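Local coordinates for arylamine n-acetyltransferase (Mycobacterium smegmatis, PDB 1W5R), which catalyses the transfer of an acetyl group to arylamines, a reaction for which this enzyme family relies on a catalytic triad, at residues T212-T217 / R221-G226; R227-H232 / N254-D259; Q247-I252 / A270-V275. The protein carries 1 engineered substitution. One frame throughout, in Å; residues are numbered along the deposited sequence.

Contact 1 (T212-T217 / R221-G226)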
ATOM      1  N   THR A 212      17.471   5.787  -2.832  1.00  8.22           N
ATOM      2  CA  THR A 212      16.980   4.922  -1.755  1.00  7.87           C
ATOM      3  C   THR A 212      16.726   5.777  -0.524  1.00  7.73           C
ATOM      4  O   THR A 212      17.615   6.516  -0.080  1.00  8.32           O
ATOM      5  CB  THR A 212      17.978   3.818  -1.372  1.00  8.06           C
ATOM      6  OG1 THR A 212      18.173   2.943  -2.483  1.00 10.83           O
ATOM      7  CG2 THR A 212      17.467   3.006  -0.173  1.00  9.68           C
ATOM      8  N   VAL A 213      15.509   5.686   0.007  1.00  7.85           N
ATOM      9  CA  VAL A 213      15.131   6.385   1.232  1.00  8.38           C
ATOM     10  C   VAL A 213      14.413   5.385   2.127  1.00  8.29           C
ATOM     11  O   VAL A 213      13.595   4.599   1.648  1.00  9.63           O
ATOM     12  CB  VAL A 213      14.225   7.620   0.930  1.00  8.89           C
ATOM     13  CG1 VAL A 213      13.941   8.410   2.205  1.00  9.84           C
ATOM     14  CG2 VAL A 213      14.876   8.533  -0.095  1.00 10.13           C
ATOM     15  N   ALA A 214      14.722   5.372   3.422  1.00  7.67           N
ATOM     16  CA  ALA A 214      14.070   4.397   4.291  1.00  8.11           C
ATOM     17  C   ALA A 214      13.918   4.905   5.711  1.00  8.35           C
ATOM     18  O   ALA A 214      14.628   5.820   6.136  1.00  8.36           O
ATOM     19  CB  ALA A 214      14.832   3.061   4.285  1.00  8.33           C
ATOM     20  N   VAL A 215      12.980   4.316   6.440  1.00  8.60           N
ATOM     21  CA  VAL A 215      12.832   4.617   7.865  1.00  9.38           C
ATOM     22  C   VAL A 215      12.122   3.419   8.484  1.00  9.48           C
ATOM     23  O   VAL A 215      11.442   2.670   7.777  1.00 10.63           O
ATOM     24  CB  VAL A 215      12.065   5.945   8.112  1.00  9.21           C
ATOM     25  CG1 VAL A 215      10.557   5.797   7.819  1.00 11.01           C
ATOM     26  CG2 VAL A 215      12.336   6.470   9.521  1.00 11.03           C
ATOM     27  N   VAL A 216      12.294   3.222   9.789  1.00 10.09           N
ATOM     28  CA  VAL A 216      11.669   2.072  10.439  1.00 10.31           C
ATOM     29  C   VAL A 216      10.975   2.518  11.714  1.00 10.75           C
ATOM     30  O   VAL A 216      11.614   3.070  12.612  1.00 11.17           O
ATOM     31  CB  VAL A 216      12.688   0.946  10.776  1.00 10.21           C
ATOM     32  CG1 VAL A 216      11.980  -0.255  11.417  1.00 11.00           C
ATOM     33  CG2 VAL A 216      13.425   0.500   9.518  1.00  9.24           C
ATOM     34  N   THR A 217       9.668   2.254  11.782  1.00 11.33           N
ATOM     35  CA  THR A 217       8.868   2.588  12.953  1.00 12.30           C
ATOM     36  C   THR A 217       8.620   1.308  13.746  1.00 12.25           C
ATOM     37  O   THR A 217       8.989   0.209  13.300  1.00 12.32           O
ATOM     38  CB  THR A 217       7.508   3.178  12.539  1.00 12.92           C
ATOM     39  OG1 THR A 217       6.734   2.174  11.873  1.00 14.18           O
ATOM     40  CG2 THR A 217       7.694   4.380  11.603  1.00 14.15           C
ATOM     41  N   ARG A 221       8.518  -1.328   8.351  1.00 10.22           N
ATOM     42  CA  ARG A 221       9.724  -0.911   7.633  1.00  9.47           C
ATOM     43  C   ARG A 221       9.304  -0.249   6.336  1.00 10.10           C
ATOM     44  O   ARG A 221       8.487  -0.806   5.597  1.00 10.68           O
ATOM     45  CB  ARG A 221      10.611  -2.116   7.330  1.00  9.12           C
ATOM     46  CG  ARG A 221      11.116  -2.837   8.575  1.00  9.18           C
ATOM     47  CD  ARG A 221      11.899  -4.092   8.198  1.00  9.39           C
ATOM     48  NE  ARG A 221      12.544  -4.751   9.344  1.00  9.51           N
ATOM     49  CZ  ARG A 221      13.667  -4.317   9.927  1.00  9.28           C
ATOM     50  NH1 ARG A 221      14.272  -3.213   9.491  1.00  9.52           N
ATOM     51  NH2 ARG A 221      14.188  -4.985  10.954  1.00  9.32           N
ATOM     52  N   TYR A 222       9.882   0.916   6.057  1.00 10.56           N
ATOM     53  CA  TYR A 222       9.591   1.671   4.840  1.00 10.41           C
ATOM     54  C   TYR A 222      10.834   1.766   3.993  1.00 10.74           C
ATOM     55  O   TYR A 222      11.882   2.180   4.483  1.00 11.00           O
ATOM     56  CB  TYR A 222       9.126   3.091   5.195  1.00 11.45           C
ATOM     57  CG  TYR A 222       7.847   3.103   5.988  1.00 12.33           C
ATOM     58  CD1 TYR A 222       7.865   2.941   7.373  1.00 12.77           C
ATOM     59  CD2 TYR A 222       6.617   3.272   5.351  1.00 13.77           C
ATOM     60  CE1 TYR A 222       6.690   2.949   8.102  1.00 15.19           C
ATOM     61  CE2 TYR A 222       5.427   3.276   6.078  1.00 14.64           C
ATOM     62  CZ  TYR A 222       5.471   3.122   7.449  1.00 14.86           C
ATOM     63  OH  TYR A 222       4.295   3.108   8.179  1.00 16.22           O
ATOM     64  N   ASN A 223      10.720   1.368   2.724  1.00  9.98           N
ATOM     65  CA  ASN A 223      11.864   1.440   1.825  1.00 10.11           C
ATOM     66  C   ASN A 223      11.461   1.909   0.443  1.00  9.93           C
ATOM     67  O   ASN A 223      10.743   1.195  -0.271  1.00 11.11           O
ATOM     68  CB  ASN A 223      12.601   0.114   1.707  1.00 11.53           C
ATOM     69  CG  ASN A 223      13.917   0.279   0.978  1.00 14.25           C
ATOM     70  OD1 ASN A 223      14.820   0.910   1.487  1.00 17.17           O
ATOM     71  ND2 ASN A 223      13.997  -0.225  -0.243  1.00 19.02           N
ATOM     72  N   LEU A 224      11.923   3.104   0.094  1.00  9.40           N
ATOM     73  CA  LEU A 224      11.659   3.705  -1.212  1.00 10.26           C
ATOM     74  C   LEU A 224      12.874   3.494  -2.106  1.00  9.65           C
ATOM     75  O   LEU A 224      13.984   3.846  -1.719  1.00  9.68           O
ATOM     76  CB  LEU A 224      11.428   5.208  -1.029  1.00 11.32           C
ATOM     77  CG  LEU A 224      11.197   6.050  -2.293  1.00 11.85           C
ATOM     78  CD1 LEU A 224       9.777   5.798  -2.829  1.00 13.62           C
ATOM     79  CD2 LEU A 224      11.387   7.540  -2.026  1.00 12.32           C
ATOM     80  N   ARG A 225      12.669   2.890  -3.276  1.00  9.30           N
ATOM     81  CA  ARG A 225      13.680   2.884  -4.321  1.00  9.16           C
ATOM     82  C   ARG A 225      13.031   3.521  -5.539  1.00 10.05           C
ATOM     83  O   ARG A 225      12.034   3.004  -6.056  1.00  9.75           O
ATOM     84  CB  ARG A 225      14.163   1.459  -4.633  1.00  9.31           C
ATOM     85  CG  ARG A 225      15.227   1.343  -5.737  1.00  9.93           C
ATOM     86  CD  ARG A 225      16.527   2.044  -5.336  1.00 10.62           C
ATOM     87  NE  ARG A 225      17.497   2.014  -6.433  1.00 11.18           N
ATOM     88  CZ  ARG A 225      18.766   2.412  -6.331  1.00 11.51           C
ATOM     89  NH1 ARG A 225      19.236   2.869  -5.176  1.00 12.26           N
ATOM     90  NH2 ARG A 225      19.562   2.344  -7.396  1.00 12.09           N
ATOM     91  N   GLY A 226      13.561   4.655  -5.979  1.00 10.03           N
ATOM     92  CA  GLY A 226      12.944   5.349  -7.120  1.00 10.52           C
ATOM     93  C   GLY A 226      11.486   5.699  -6.815  1.00 10.79           C
ATOM     94  O   GLY A 226      11.189   6.313  -5.787  1.00 10.67           O
TER
HETATM   95  O   HOH W   1       4.352   3.063  10.903  1.00 18.92           O
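V213 pairs with L224 and V215 with Y222 as antiparallel hydrogen-bonded pairs in a hairpin where the axes of segments 212-216 and 221-225 come within 4.6 Å at 175°. Each pair is closed by two backbone bonds, the shortest from L224 N to V213 O at 2.7 Å. T212/R225, A214/N223 and V216/R221 form the non-hydrogen-bonded pairs, and their side chains share the opposite face of the sheet. On the V213 face the apolar groups stand shoulder to shoulder. V213 CB lies 4.1 Å from L224 CD2, and V215 CG1 sits beside Y222 CD1. The Y222 ring presents its edge, not its face: V215 O and T217 OG1 both lie near the ring plane. T217 CG2 reaches CE1 as well, while a water 2.7 Å from Y222 OH, also hydrogen-bonded to T217 OG1, ties the phenol to the first residue after strand 212-216. The other face mixes polar and apolar groups. The bend at chi2 (64°) turns the rest of the R225 chain across toward strand 212-216, where NH1 donates to T212 OG1 at 2.9 Å, with the hydroxyl oxygen close to the guanidinium plane. N223 turns its OD1 over A214, reaching CB at 3.5 Å. R221 instead runs extended past V216: its CG passes V216 CG1 and its NH1 lies 3.8 Å from V216 CG2, but the charge is directed beyond the hairpin, to a salt bridge with E155. R225 likewise has a second partner, the terminal carboxylate of T278. In the sheet the hairpin is flanked by strand 41-42 beside 212-216 and strand 228-233 beside 220-225; F256 covers V213, and helix 206-209 packs against T212 and R225.

Contact 2 (R227-H232 / N254-D259)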
ATOM      1  N   ARG A 227      10.563   5.312  -7.708  1.00 10.85           N
ATOM      2  CA  ARG A 227       9.125   5.577  -7.522  1.00 11.35           C
ATOM      3  C   ARG A 227       8.396   4.573  -6.620  1.00 11.28           C
ATOM      4  O   ARG A 227       7.206   4.754  -6.311  1.00 12.07           O
ATOM      5  CB  ARG A 227       8.418   5.568  -8.881  1.00 11.63           C
ATOM      6  CG  ARG A 227       8.329   4.180  -9.480  1.00 12.78           C
ATOM      7  CD  ARG A 227       7.397   4.151 -10.689  1.00 13.52           C
ATOM      8  NE  ARG A 227       8.017   4.640 -11.916  1.00 14.44           N
ATOM      9  CZ  ARG A 227       7.556   5.648 -12.662  1.00 15.14           C
ATOM     10  NH1 ARG A 227       6.479   6.340 -12.299  1.00 15.09           N
ATOM     11  NH2 ARG A 227       8.204   5.963 -13.780  1.00 16.23           N
ATOM     12  N   ASN A 228       9.109   3.527  -6.199  1.00 11.28           N
ATOM     13  CA  ASN A 228       8.508   2.383  -5.527  1.00 11.86           C
ATOM     14  C   ASN A 228       8.769   2.373  -4.030  1.00 11.80           C
ATOM     15  O   ASN A 228       9.912   2.197  -3.588  1.00 11.56           O
ATOM     16  CB  ASN A 228       9.041   1.095  -6.147  1.00 11.84           C
ATOM     17  CG  ASN A 228       8.685   0.969  -7.617  1.00 13.90           C
ATOM     18  OD1 ASN A 228       7.510   0.984  -7.989  1.00 16.33           O
ATOM     19  ND2 ASN A 228       9.704   0.847  -8.461  1.00 16.44           N
ATOM     20  N   LEU A 229       7.705   2.558  -3.262  1.00 11.98           N
ATOM     21  CA  LEU A 229       7.764   2.512  -1.814  1.00 12.45           C
ATOM     22  C   LEU A 229       7.265   1.166  -1.314  1.00 12.18           C
ATOM     23  O   LEU A 229       6.084   0.826  -1.477  1.00 12.42           O
ATOM     24  CB  LEU A 229       6.955   3.656  -1.211  1.00 12.77           C
ATOM     25  CG  LEU A 229       6.736   3.668   0.297  1.00 13.96           C
ATOM     26  CD1 LEU A 229       8.082   3.711   1.033  1.00 14.71           C
ATOM     27  CD2 LEU A 229       5.884   4.856   0.710  1.00 14.75           C
ATOM     28  N   ALA A 230       8.160   0.384  -0.719  1.00 12.10           N
ATOM     29  CA  ALA A 230       7.766  -0.875  -0.080  1.00 11.71           C
ATOM     30  C   ALA A 230       7.529  -0.672   1.416  1.00 12.68           C
ATOM     31  O   ALA A 230       8.307   0.020   2.095  1.00 13.12           O
ATOM     32  CB  ALA A 230       8.835  -1.943  -0.293  1.00 12.18           C
ATOM     33  N   VAL A 231       6.468  -1.285   1.928  1.00 13.34           N
ATOM     34  CA  VAL A 231       6.175  -1.264   3.353  1.00 13.95           C
ATOM     35  C   VAL A 231       6.012  -2.715   3.811  1.00 13.93           C
ATOM     36  O   VAL A 231       5.222  -3.467   3.246  1.00 14.57           O
ATOM     37  CB  VAL A 231       4.879  -0.463   3.667  1.00 14.17           C
ATOM     38  CG1 VAL A 231       4.692  -0.354   5.176  1.00 15.19           C
ATOM     39  CG2 VAL A 231       4.906   0.926   3.015  1.00 15.55           C
ATOM     40  N   HIS A 232       6.775  -3.113   4.818  1.00 14.05           N
ATOM     41  CA  HIS A 232       6.609  -4.417   5.440  1.00 14.20           C
ATOM     42  C   HIS A 232       6.030  -4.223   6.833  1.00 14.36           C
ATOM     43  O   HIS A 232       6.627  -3.556   7.681  1.00 12.88           O
ATOM     44  CB  HIS A 232       7.953  -5.161   5.518  1.00 15.11           C
ATOM     45  CG  HIS A 232       8.386  -5.767   4.220  1.00 17.47           C
ATOM     46  ND1 HIS A 232       9.437  -6.655   4.125  1.00 19.20           N
ATOM     47  CD2 HIS A 232       7.916  -5.607   2.961  1.00 19.77           C
ATOM     48  CE1 HIS A 232       9.591  -7.021   2.865  1.00 20.35           C
ATOM     49  NE2 HIS A 232       8.683  -6.396   2.138  1.00 20.87           N
ATOM     50  N   ASN A 254       7.483  14.706   3.413  1.00 25.72           N
ATOM     51  CA  ASN A 254       6.374  14.550   4.361  1.00 26.87           C
ATOM     52  C   ASN A 254       6.192  13.158   4.970  1.00 27.08           C
ATOM     53  O   ASN A 254       5.694  13.030   6.096  1.00 28.06           O
ATOM     54  CB  ASN A 254       5.079  15.067   3.729  1.00 27.31           C
ATOM     55  CG  ASN A 254       5.146  16.555   3.422  1.00 28.28           C
ATOM     56  OD1 ASN A 254       5.076  16.967   2.268  1.00 29.23           O
ATOM     57  ND2 ASN A 254       5.322  17.366   4.458  1.00 29.37           N
ATOM     58  N   ARG A 255       6.576  12.116   4.235  1.00 26.76           N
ATOM     59  CA  ARG A 255       6.629  10.775   4.807  1.00 26.68           C
ATOM     60  C   ARG A 255       7.946  10.568   5.560  1.00 24.69           C
ATOM     61  O   ARG A 255       7.955  10.074   6.692  1.00 24.82           O
ATOM     62  CB  ARG A 255       6.484   9.702   3.725  1.00 26.74           C
ATOM     63  CG  ARG A 255       5.071   9.443   3.198  1.00 28.82           C
ATOM     64  CD  ARG A 255       5.106   8.198   2.307  1.00 28.92           C
ATOM     65  NE  ARG A 255       3.787   7.706   1.917  1.00 34.08           N
ATOM     66  CZ  ARG A 255       3.194   6.630   2.432  1.00 33.12           C
ATOM     67  NH1 ARG A 255       3.786   5.917   3.386  1.00 34.60           N
ATOM     68  NH2 ARG A 255       1.997   6.267   1.992  1.00 35.51           N
ATOM     69  N   PHE A 256       9.061  10.950   4.935  1.00 22.38           N
ATOM     70  CA  PHE A 256      10.380  10.636   5.483  1.00 20.69           C
ATOM     71  C   PHE A 256      11.028  11.764   6.294  1.00 20.35           C
ATOM     72  O   PHE A 256      12.080  11.576   6.914  1.00 19.89           O
ATOM     73  CB  PHE A 256      11.309  10.139   4.369  1.00 19.30           C
ATOM     74  CG  PHE A 256      10.938   8.784   3.831  1.00 16.80           C
ATOM     75  CD1 PHE A 256      10.332   8.654   2.583  1.00 15.04           C
ATOM     76  CD2 PHE A 256      11.198   7.633   4.572  1.00 14.32           C
ATOM     77  CE1 PHE A 256       9.998   7.385   2.069  1.00 15.05           C
ATOM     78  CE2 PHE A 256      10.861   6.378   4.087  1.00 14.20           C
ATOM     79  CZ  PHE A 256      10.265   6.245   2.826  1.00 14.67           C
ATOM     80  N   GLY A 257      10.403  12.938   6.289  1.00 20.14           N
ATOM     81  CA  GLY A 257      10.848  14.047   7.138  1.00 19.64           C
ATOM     82  C   GLY A 257      12.166  14.696   6.751  1.00 19.44           C
ATOM     83  O   GLY A 257      12.869  15.238   7.614  1.00 19.72           O
ATOM     84  N   ILE A 258      12.504  14.650   5.463  1.00 19.03           N
ATOM     85  CA  ILE A 258      13.762  15.220   4.973  1.00 18.98           C
ATOM     86  C   ILE A 258      13.526  16.620   4.404  1.00 21.23           C
ATOM     87  O   ILE A 258      12.664  16.817   3.539  1.00 21.40           O
ATOM     88  CB  ILE A 258      14.440  14.316   3.900  1.00 18.25           C
ATOM     89  CG1 ILE A 258      14.803  12.955   4.507  1.00 16.72           C
ATOM     90  CG2 ILE A 258      15.692  15.006   3.309  1.00 17.36           C
ATOM     91  CD1 ILE A 258      15.120  11.878   3.457  1.00 17.27           C
ATOM     92  N   ASP A 259      14.318  17.572   4.892  1.00 23.55           N
ATOM     93  CA  ASP A 259      14.274  18.956   4.424  1.00 25.93           C
ATOM     94  C   ASP A 259      15.082  19.121   3.132  1.00 26.98           C
ATOM     95  O   ASP A 259      16.314  19.095   3.162  1.00 27.70           O
ATOM     96  CB  ASP A 259      14.808  19.888   5.520  1.00 26.25           C
ATOM     97  CG  ASP A 259      14.883  21.351   5.076  1.00 27.58           C
ATOM     98  OD1 ASP A 259      14.165  21.742   4.130  1.00 29.32           O
ATOM     99  OD2 ASP A 259      15.663  22.109   5.687  1.00 29.81           O
TER
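L229 divides its two methyl groups between F256 and R255, and with them the buried and the open side of this contact. On the inner side CD1 meets F256 CZ at 3.8 Å. The methyl comes in at the rim of the phenyl ring, near its plane, and the two side chains point in opposing directions as they meet. This puts the far end of the phenylalanine against the leucine, while the rest of the ring lies against V213, V215 and Y222 of the neighbouring strands, so F256 is buried. L229 holds its CG anti to the backbone N (chi1 172°), an orientation that carries both methyls off the strand toward the 254-259 segment; L224 and I240, on the strands to either side of 228-233, complete its surroundings. In the fold, this is the place where the chain leaves helix 245-255 and the antiparallel sheet receives it: G257 is the first residue to abandon helical backbone angles, with phi 70°, and F256 just before it drops onto the sheet. The layout is consistent with the alpha/beta lid, the third domain of arylamine N-acetyltransferases. The outer side is the solvent-facing one, though the packing there is no looser. R255 stretches its chain from CG to NE, and L229 CD2 rests over one face of the guanidinium, 3.4 Å above its plane and displaced toward the rim. The closest approach there is CD2 to NH1, 3.6 Å, a van der Waals touch. CD2 also meets CD of R255 at 3.8 Å, so the methyl follows the end of the arginine chain. R255 itself is exposed; it touches I240 of strand 236-242 and packs against R233 of the second subunit.

Contact 3 (Q247-I252 / A270-V275)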
ATOM      1  N   GLN A 247       5.486  13.407  -6.670  1.00 18.10           N
ATOM      2  CA  GLN A 247       4.936  12.578  -5.602  1.00 18.18           C
ATOM      3  C   GLN A 247       6.073  11.963  -4.779  1.00 17.11           C
ATOM      4  O   GLN A 247       5.956  11.846  -3.561  1.00 17.93           O
ATOM      5  CB  GLN A 247       4.036  11.459  -6.150  1.00 18.42           C
ATOM      6  CG  GLN A 247       2.654  11.921  -6.620  1.00 20.40           C
ATOM      7  CD  GLN A 247       2.659  12.473  -8.030  1.00 22.45           C
ATOM      8  OE1 GLN A 247       1.920  13.410  -8.337  1.00 26.40           O
ATOM      9  NE2 GLN A 247       3.474  11.895  -8.900  1.00 22.68           N
ATOM     10  N   VAL A 248       7.162  11.594  -5.462  1.00 17.44           N
ATOM     11  CA  VAL A 248       8.351  11.060  -4.788  1.00 16.55           C
ATOM     12  C   VAL A 248       8.914  12.124  -3.840  1.00 16.08           C
ATOM     13  O   VAL A 248       9.136  11.855  -2.661  1.00 16.55           O
ATOM     14  CB  VAL A 248       9.424  10.554  -5.783  1.00 16.00           C
ATOM     15  CG1 VAL A 248      10.707  10.154  -5.031  1.00 15.58           C
ATOM     16  CG2 VAL A 248       8.898   9.362  -6.568  1.00 16.38           C
ATOM     17  N   LEU A 249       9.093  13.343  -4.355  1.00 17.10           N
ATOM     18  CA  LEU A 249       9.533  14.454  -3.524  1.00 17.90           C
ATOM     19  C   LEU A 249       8.604  14.766  -2.352  1.00 17.98           C
ATOM     20  O   LEU A 249       9.069  15.054  -1.244  1.00 18.30           O
ATOM     21  CB  LEU A 249       9.798  15.704  -4.372  1.00 18.54           C
ATOM     22  CG  LEU A 249      11.251  15.929  -4.783  1.00 19.69           C
ATOM     23  CD1 LEU A 249      11.682  14.971  -5.872  1.00 20.82           C
ATOM     24  CD2 LEU A 249      11.456  17.377  -5.214  1.00 21.32           C
ATOM     25  N   ASP A 250       7.286  14.683  -2.578  1.00 18.95           N
ATOM     26  CA  ASP A 250       6.347  14.844  -1.469  1.00 20.20           C
ATOM     27  C   ASP A 250       6.559  13.777  -0.394  1.00 19.72           C
ATOM     28  O   ASP A 250       6.526  14.090   0.791  1.00 20.25           O
ATOM     29  CB  ASP A 250       4.887  14.841  -1.934  1.00 20.96           C
ATOM     30  CG  ASP A 250       3.908  14.771  -0.762  1.00 23.01           C
ATOM     31  OD1 ASP A 250       3.285  13.701  -0.574  1.00 26.64           O
ATOM     32  OD2 ASP A 250       3.785  15.763  -0.001  1.00 25.64           O
ATOM     33  N   ALA A 251       6.782  12.525  -0.811  1.00 19.97           N
ATOM     34  CA  ALA A 251       7.042  11.435   0.131  1.00 19.70           C
ATOM     35  C   ALA A 251       8.325  11.710   0.909  1.00 19.48           C
ATOM     36  O   ALA A 251       8.365  11.569   2.131  1.00 19.74           O
ATOM     37  CB  ALA A 251       7.119  10.096  -0.597  1.00 19.96           C
ATOM     38  N   ILE A 252       9.360  12.148   0.192  1.00 19.38           N
ATOM     39  CA  ILE A 252      10.651  12.446   0.809  1.00 19.54           C
ATOM     40  C   ILE A 252      10.498  13.481   1.935  1.00 19.84           C
ATOM     41  O   ILE A 252      11.010  13.304   3.036  1.00 19.35           O
ATOM     42  CB  ILE A 252      11.667  12.903  -0.261  1.00 18.85           C
ATOM     43  CG1 ILE A 252      12.117  11.708  -1.114  1.00 19.07           C
ATOM     44  CG2 ILE A 252      12.878  13.599   0.376  1.00 18.23           C
ATOM     45  CD1 ILE A 252      12.954  12.095  -2.333  1.00 19.59           C
ATOM     46  N   ALA A 270      14.220  17.027 -11.135  1.00 18.12           N
ATOM     47  CA  ALA A 270      14.666  16.508 -12.426  1.00 17.12           C
ATOM     48  C   ALA A 270      15.578  15.286 -12.301  1.00 16.54           C
ATOM     49  O   ALA A 270      15.500  14.370 -13.104  1.00 16.52           O
ATOM     50  CB  ALA A 270      15.351  17.599 -13.258  1.00 17.88           C
ATOM     51  N   ARG A 271      16.432  15.264 -11.279  1.00 15.67           N
ATOM     52  CA  ARG A 271      17.315  14.124 -11.115  1.00 14.53           C
ATOM     53  C   ARG A 271      16.545  12.904 -10.603  1.00 13.70           C
ATOM     54  O   ARG A 271      16.794  11.778 -11.026  1.00 14.27           O
ATOM     55  CB  ARG A 271      18.457  14.477 -10.161  1.00 14.39           C
ATOM     56  CG  ARG A 271      19.413  13.328  -9.843  1.00 14.64           C
ATOM     57  CD  ARG A 271      20.040  12.673 -11.086  1.00 15.13           C
ATOM     58  NE  ARG A 271      21.019  11.665 -10.677  1.00 15.21           N
ATOM     59  CZ  ARG A 271      21.354  10.584 -11.371  1.00 15.47           C
ATOM     60  NH1 ARG A 271      20.793  10.321 -12.555  1.00 16.34           N
ATOM     61  NH2 ARG A 271      22.251   9.743 -10.858  1.00 16.78           N
ATOM     62  N   VAL A 272      15.623  13.143  -9.685  1.00 13.36           N
ATOM     63  CA  VAL A 272      14.739  12.076  -9.214  1.00 13.17           C
ATOM     64  C   VAL A 272      13.940  11.481 -10.385  1.00 13.97           C
ATOM     65  O   VAL A 272      13.757  10.268 -10.467  1.00 14.05           O
ATOM     66  CB  VAL A 272      13.847  12.579  -8.072  1.00 13.34           C
ATOM     67  CG1 VAL A 272      12.756  11.571  -7.736  1.00 13.57           C
ATOM     68  CG2 VAL A 272      14.698  12.831  -6.846  1.00 12.99           C
ATOM     69  N   ALA A 273      13.504  12.333 -11.319  1.00 14.65           N
ATOM     70  CA  ALA A 273      12.802  11.829 -12.502  1.00 15.51           C
ATOM     71  C   ALA A 273      13.624  10.798 -13.274  1.00 15.55           C
ATOM     72  O   ALA A 273      13.093   9.783 -13.716  1.00 17.53           O
ATOM     73  CB  ALA A 273      12.395  12.983 -13.409  1.00 15.35           C
ATOM     74  N   GLU A 274      14.937  11.028 -13.390  1.00 14.81           N
ATOM     75  CA  GLU A 274      15.834  10.128 -14.129  1.00 15.08           C
ATOM     76  C   GLU A 274      15.930   8.728 -13.520  1.00 14.22           C
ATOM     77  O   GLU A 274      16.228   7.756 -14.217  1.00 14.65           O
ATOM     78  CB  GLU A 274      17.250  10.710 -14.212  1.00 15.35           C
ATOM     79  CG  GLU A 274      17.342  11.914 -15.127  1.00 16.07           C
ATOM     80  CD  GLU A 274      18.735  12.529 -15.195  1.00 16.79           C
ATOM     81  OE1 GLU A 274      19.603  12.216 -14.361  1.00 18.14           O
ATOM     82  OE2 GLU A 274      18.947  13.345 -16.117  1.00 19.65           O
ATOM     83  N   VAL A 275      15.690   8.644 -12.210  1.00 13.55           N
ATOM     84  CA  VAL A 275      15.923   7.401 -11.477  1.00 12.44           C
ATOM     85  C   VAL A 275      14.642   6.763 -10.902  1.00 12.57           C
ATOM     86  O   VAL A 275      14.709   5.944  -9.991  1.00 11.66           O
ATOM     87  CB  VAL A 275      17.006   7.579 -10.365  1.00 11.64           C
ATOM     88  CG1 VAL A 275      18.324   8.010 -10.988  1.00 12.48           C
ATOM     89  CG2 VAL A 275      16.556   8.561  -9.305  1.00 12.13           C
TER
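R271 NH1 donates to E274 OE1 at 2.9 Å, a salt bridge within helix 268-274 that binds residues three apart on its outer side. OE1 is met nearly along its C-O axis, with the oxygen tilted 19° from the guanidinium plane. V275 CG1 lies over one face of the same guanidinium, and R271 NE donates to L47 O, so the arginine also fastens this helix to the end of helix 44-47. The contact with helix 245-255 is wholly apolar and rests on V272. With CG1 anti to the backbone N (chi1 170°), its two methyls part toward different residues: CG1 meets V248 CG1 at 3.7 Å, and CG2 meets L249 CD1 at 3.8 Å. The same leucine methyl is 3.9 Å from V272 CB, so it covers one flank of the valine. L249 starts out from its helix obliquely and reaches V272 only at its tip; its chi1 of -96° is well away from a staggered value. A245 touches V272 too, one turn before V248 and L249. V248 continues to L211 and F242, and L249 to L260, so the methyls merge with a larger apolar layer. This is apolar helix-helix packing centred on one valine, joining the C-terminal helix to the helix that lies on the sheet, an arrangement consistent with the alpha/beta lid domain of this family.

How the contacts relate
Contacts 1 and 2, with centres about 5 Å apart, share a sheet, and contact 3 adds the helix packing beyond it. Strands 220-225 and 228-233 are probably hydrogen-bonded from A230 N to N223 O, at 2.7 Å. F256 of contact 2 packs on contact 1, its CG 3.4 Å from V213 CG1. Contacts 2 and 3 both use helix 245-255, and their centres lie about 11 Å apart. V248 reaches both other contacts, its CG1 4.0 Å from L224 CD2 and its CG2 3.9 Å from R227 CA. None of the three contacts contains a bound ligand. The engineered glutamine, presumably replacing the catalytic cysteine, belongs to none of their segments.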